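Local coordinates for protein UDP-N-acetylmuramate--L-alanine ligase (Thermotoga maritima, PDB 1J6U) that joins L-alanine to UDP-N-acetylmuramate at the expense of ATP, a step of peptidoglycan biosynthesis in the cytoplasm, at residues Leu218-Ala223 / Val234-Lys239; Gly241-Glu246 / Ala257-Asn262. All coordinates share one frame; numbering follows the deposited sequence.

Both contacts lie in the middle domain of this Mur ligase, which carries the predicted ATP-binding loop, and their centres are 10 Å apart. Contact 1 comes first along the chain and pairs the last two strands of the mixed central sheet, with 234-236 at its edge. The chain then turns through 237-242 into contact 2, the hairpin of strands 243-250 and 255-261 in a three-stranded antiparallel sheet. T235 probably bonds to T242 and Y243, its hydroxyl OG1 taking the N-H of T242 and its carbonyl O that of Y243, and these bonds fasten the small sheet to the edge of the large one. Helix 276-291 is a cover shared by both.

Contact 1: Leu218-Ala223 / Val234-Lys239; sequences LVVTFA and VTFGVK
F222 CA stands over one face of the F236 ring, toward its rim and 3.9 Å from the centroid, in a CH-pi contact. The two strands, 218-222 and 234-236, run parallel, V220 beside V234, T221 beside T235 and F222 beside F236, as neighbours in the central sheet of the Mur ligase middle domain; the F222 side chain is about 8 Å from that of D123 in the predicted ATP site. T221 is gripped from both its polar backbone atoms: its N gives a hydrogen bond to V234 O (2.9 Å), and its O receives one from F236 N. A223 N continues the pattern to F236 O.

The tight part takes in both faces. On one, the threonine methyls of T221 and T235 press together, CG2 to CG2 at 3.3 Å, while their hydroxyls serve loops, T221 with T228 and T235 with T242. On the other, with CG wedged between its own backbone N and carbonyl carbon (chi1 61°), the F236 ring swings back across the neighbouring strand; V220 CG1 meets its edge, 3.7 Å from CD2. The two aromatic rings are nearly parallel, at 24°, but barely overlap, and F222 instead turns its edge to F236 O. L283 and A284 of helix 276-291 also touch F236, which explains a large apolar residue here. With an alanine in place of F236, the CA of F222 and CG1 of V220 would probably lose their aromatic partner, and a gap would open against L283 and A284.

The contact is looser at its ends: V234 N to V219 O is a weak bond of 3.4 Å, and past G237 the touching stops. The chemistry of the contact implies an apolar face, helix-covered at V234 and F236, set against one whose small beta-branched residues can still bond to loops.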
# COMPACT_ATOMS: atom_id res chain seq x y z
N LEU A 218 -1.80 22.50 -5.34
CA LEU A 218 -2.96 21.89 -5.95
C LEU A 218 -3.38 20.64 -5.16
O LEU A 218 -2.58 19.74 -4.90
CB LEU A 218 -2.62 21.53 -7.40
CG LEU A 218 -3.67 20.86 -8.28
CD1 LEU A 218 -4.79 21.83 -8.56
CD2 LEU A 218 -3.01 20.39 -9.57
N VAL A 219 -4.64 20.61 -4.76
CA VAL A 219 -5.14 19.50 -4.00
C VAL A 219 -6.16 18.74 -4.84
O VAL A 219 -7.09 19.34 -5.39
CB VAL A 219 -5.82 19.99 -2.68
CG1 VAL A 219 -6.46 18.83 -1.94
CG2 VAL A 219 -4.78 20.63 -1.76
N VAL A 220 -5.96 17.42 -5.00
CA VAL A 220 -6.94 16.63 -5.74
C VAL A 220 -7.72 15.92 -4.66
O VAL A 220 -7.17 15.37 -3.70
CB VAL A 220 -6.32 15.63 -6.74
CG1 VAL A 220 -7.41 14.74 -7.28
CG2 VAL A 220 -5.68 16.39 -7.92
N THR A 221 -9.01 15.89 -4.85
CA THR A 221 -9.83 15.33 -3.83
C THR A 221 -10.99 14.51 -4.36
O THR A 221 -11.45 14.71 -5.50
CB THR A 221 -10.28 16.50 -2.97
OG1 THR A 221 -9.97 16.23 -1.61
CG2 THR A 221 -11.75 16.81 -3.17
N PHE A 222 -11.44 13.57 -3.52
CA PHE A 222 -12.54 12.67 -3.82
C PHE A 222 -13.87 13.40 -3.58
O PHE A 222 -14.26 13.70 -2.45
CB PHE A 222 -12.42 11.40 -2.95
CG PHE A 222 -13.49 10.39 -3.20
CD1 PHE A 222 -13.97 10.17 -4.49
CD2 PHE A 222 -14.03 9.65 -2.15
CE1 PHE A 222 -14.97 9.23 -4.74
CE2 PHE A 222 -15.03 8.71 -2.38
CZ PHE A 222 -15.50 8.50 -3.67
N ALA A 223 -14.54 13.70 -4.69
CA ALA A 223 -15.79 14.44 -4.67
C ALA A 223 -16.84 13.83 -3.76
O ALA A 223 -17.76 14.52 -3.33
CB ALA A 223 -16.33 14.60 -6.09
N VAL A 234 -9.55 20.33 -7.55
CA VAL A 234 -10.25 19.51 -8.55
C VAL A 234 -10.65 18.21 -7.85
O VAL A 234 -10.01 17.76 -6.89
CB VAL A 234 -9.41 19.17 -9.82
CG1 VAL A 234 -8.94 20.43 -10.48
CG2 VAL A 234 -8.24 18.28 -9.47
N THR A 235 -11.73 17.61 -8.34
CA THR A 235 -12.25 16.38 -7.78
C THR A 235 -12.51 15.27 -8.80
O THR A 235 -12.55 15.49 -10.02
CB THR A 235 -13.55 16.62 -7.01
OG1 THR A 235 -14.56 17.07 -7.93
CG2 THR A 235 -13.34 17.66 -5.96
N PHE A 236 -12.67 14.06 -8.26
CA PHE A 236 -12.96 12.87 -9.06
C PHE A 236 -13.96 12.11 -8.20
O PHE A 236 -13.94 12.16 -6.97
CB PHE A 236 -11.68 12.01 -9.31
CG PHE A 236 -11.04 11.49 -8.05
CD1 PHE A 236 -11.42 10.25 -7.51
CD2 PHE A 236 -10.17 12.28 -7.33
CE1 PHE A 236 -10.95 9.82 -6.26
CE2 PHE A 236 -9.69 11.87 -6.07
CZ PHE A 236 -10.08 10.64 -5.52
N GLY A 237 -14.85 11.42 -8.88
CA GLY A 237 -15.89 10.68 -8.22
C GLY A 237 -16.53 9.84 -9.29
O GLY A 237 -16.07 9.77 -10.44
N VAL A 238 -17.60 9.17 -8.92
CA VAL A 238 -18.24 8.32 -9.87
C VAL A 238 -19.33 9.10 -10.55
O VAL A 238 -19.35 9.23 -11.79
CB VAL A 238 -18.84 7.09 -9.18
CG1 VAL A 238 -19.46 6.20 -10.20
CG2 VAL A 238 -17.76 6.34 -8.42
N LYS A 239 -20.24 9.64 -9.75
CA LYS A 239 -21.36 10.36 -10.33
C LYS A 239 -21.22 11.86 -10.21
O LYS A 239 -21.83 12.58 -10.97
CB LYS A 239 -22.66 9.87 -9.69
CG LYS A 239 -23.00 8.43 -10.05

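Contact 2: Gly241-Glu246 / Ala257-Asn262; sequences GTYTLE and AMVEKN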
# COMPACT_ATOMS: atom_id res chain seq x y z
N GLY A 241 -18.29 15.24 -9.37
CA GLY A 241 -16.90 15.67 -9.31
C GLY A 241 -16.40 16.23 -10.62
O GLY A 241 -17.09 16.16 -11.63
N THR A 242 -15.20 16.80 -10.62
CA THR A 242 -14.64 17.36 -11.86
C THR A 242 -14.46 16.22 -12.88
O THR A 242 -14.85 16.33 -14.04
CB THR A 242 -13.26 17.99 -11.63
OG1 THR A 242 -13.29 18.84 -10.49
CG2 THR A 242 -12.82 18.80 -12.86
N TYR A 243 -13.83 15.13 -12.45
CA TYR A 243 -13.65 13.99 -13.33
C TYR A 243 -14.62 12.98 -12.82
O TYR A 243 -14.71 12.73 -11.62
CB TYR A 243 -12.22 13.48 -13.26
CG TYR A 243 -11.30 14.54 -13.77
CD1 TYR A 243 -10.81 15.53 -12.93
CD2 TYR A 243 -10.98 14.60 -15.12
CE1 TYR A 243 -10.04 16.54 -13.43
CE2 TYR A 243 -10.21 15.59 -15.63
CZ TYR A 243 -9.75 16.57 -14.78
OH TYR A 243 -9.00 17.59 -15.29
N THR A 244 -15.35 12.42 -13.77
CA THR A 244 -16.43 11.49 -13.49
C THR A 244 -16.41 10.22 -14.37
O THR A 244 -15.74 10.17 -15.41
CB THR A 244 -17.73 12.35 -13.63
OG1 THR A 244 -18.20 12.66 -12.32
CG2 THR A 244 -18.79 11.71 -14.49
N LEU A 245 -17.11 9.18 -13.92
CA LEU A 245 -17.17 7.92 -14.66
C LEU A 245 -18.48 7.78 -15.40
O LEU A 245 -19.55 7.79 -14.80
CB LEU A 245 -17.06 6.73 -13.72
CG LEU A 245 -15.70 6.62 -13.08
CD1 LEU A 245 -15.68 5.37 -12.22
CD2 LEU A 245 -14.65 6.53 -14.17
N GLU A 246 -18.41 7.66 -16.71
CA GLU A 246 -19.64 7.52 -17.42
C GLU A 246 -19.98 6.04 -17.57
O GLU A 246 -21.13 5.64 -17.47
CB GLU A 246 -19.54 8.19 -18.79
CG GLU A 246 -20.63 7.71 -19.72
CD GLU A 246 -20.50 8.31 -21.09
OE1 GLU A 246 -19.36 8.64 -21.48
OE2 GLU A 246 -21.54 8.44 -21.78
N ALA A 257 -12.80 2.39 -18.71
CA ALA A 257 -13.71 3.36 -18.12
C ALA A 257 -13.77 4.62 -18.99
O ALA A 257 -12.74 5.14 -19.46
CB ALA A 257 -13.27 3.71 -16.67
N MSE A 258 -14.99 5.08 -19.24
CA MSE A 258 -15.23 6.30 -20.00
C MSE A 258 -15.18 7.45 -18.99
O MSE A 258 -16.00 7.50 -18.07
CB MSE A 258 -16.61 6.28 -20.67
CG MSE A 258 -16.57 6.21 -22.18
SE MSE A 258 -15.34 7.55 -22.87
CE MSE A 258 -14.43 6.33 -24.07
N VAL A 259 -14.23 8.35 -19.13
CA VAL A 259 -14.14 9.42 -18.16
C VAL A 259 -14.66 10.74 -18.70
O VAL A 259 -14.33 11.13 -19.81
CB VAL A 259 -12.70 9.59 -17.72
CG1 VAL A 259 -12.55 10.77 -16.84
CG2 VAL A 259 -12.26 8.36 -17.00
N GLU A 260 -15.50 11.42 -17.91
CA GLU A 260 -16.04 12.72 -18.28
C GLU A 260 -15.33 13.76 -17.47
O GLU A 260 -14.92 13.49 -16.33
CB GLU A 260 -17.53 12.86 -17.97
CG GLU A 260 -18.39 11.96 -18.79
CD GLU A 260 -19.80 11.82 -18.23
OE1 GLU A 260 -19.95 11.63 -16.99
OE2 GLU A 260 -20.75 11.88 -19.03
N LYS A 261 -15.14 14.92 -18.09
CA LYS A 261 -14.53 16.07 -17.42
C LYS A 261 -15.64 17.14 -17.43
O LYS A 261 -16.21 17.47 -18.48
CB LYS A 261 -13.30 16.52 -18.17
CG LYS A 261 -12.53 17.66 -17.53
CD LYS A 261 -11.44 18.08 -18.48
CE LYS A 261 -10.58 19.06 -17.81
NZ LYS A 261 -9.37 19.37 -18.64
N ASN A 262 -15.98 17.63 -16.25
CA ASN A 262 -17.03 18.59 -16.10
C ASN A 262 -18.23 18.21 -16.94
O ASN A 262 -18.86 19.05 -17.59
CB ASN A 262 -16.52 19.98 -16.46
CG ASN A 262 -15.75 20.58 -15.34
OD1 ASN A 262 -16.25 20.66 -14.22
ND2 ASN A 262 -14.51 20.98 -15.60
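Y243 and K261 reach each other through different first torsions: the tyrosine CG is anti to its carbonyl carbon (chi1 -64°), while K261 carries CG anti to its backbone N (chi1 -177°) and stays extended to the amine, which lays the chain alongside the ring, pointing the same way. They belong to a beta hairpin, strands 243-250 and 255-261, where they form a non-hydrogen-bonded antiparallel pair. K261 CG lies 3.6 Å from Y243 CE2, its long aliphatic chain following the ring. Both polar ends turn to D290 of helix 276-291, which accepts a hydrogen bond from the tyrosine hydroxyl and forms a salt bridge with the lysine; a flat side chain with a polar tip and a long cationic one suit that shared carboxylate.

T244 and E260 form the hydrogen-bonded pair, each N bound to the other's O at 2.8 Å. Two further backbone bonds flank them, N262 N to T242 O and E246 N to M258 O. On the face of Y243, branched L245 touches both A257 CB, at 4.0 Å, and V259 CG2 with its CD2; helix 276-291 covers this side, where apolar residues are apt.

Beside T244, E260 meets E246, at the corner where the chain turns, and the two carboxylates lie almost parallel, planes 16° apart. Such closeness would be expected to raise the affinity of one of them for a proton, although a salt bridge from R265 to E246 should offset part of the repulsion. The nearest oxygens of the pair, E246 OE1 and E260 OE2, are 4.3 Å apart.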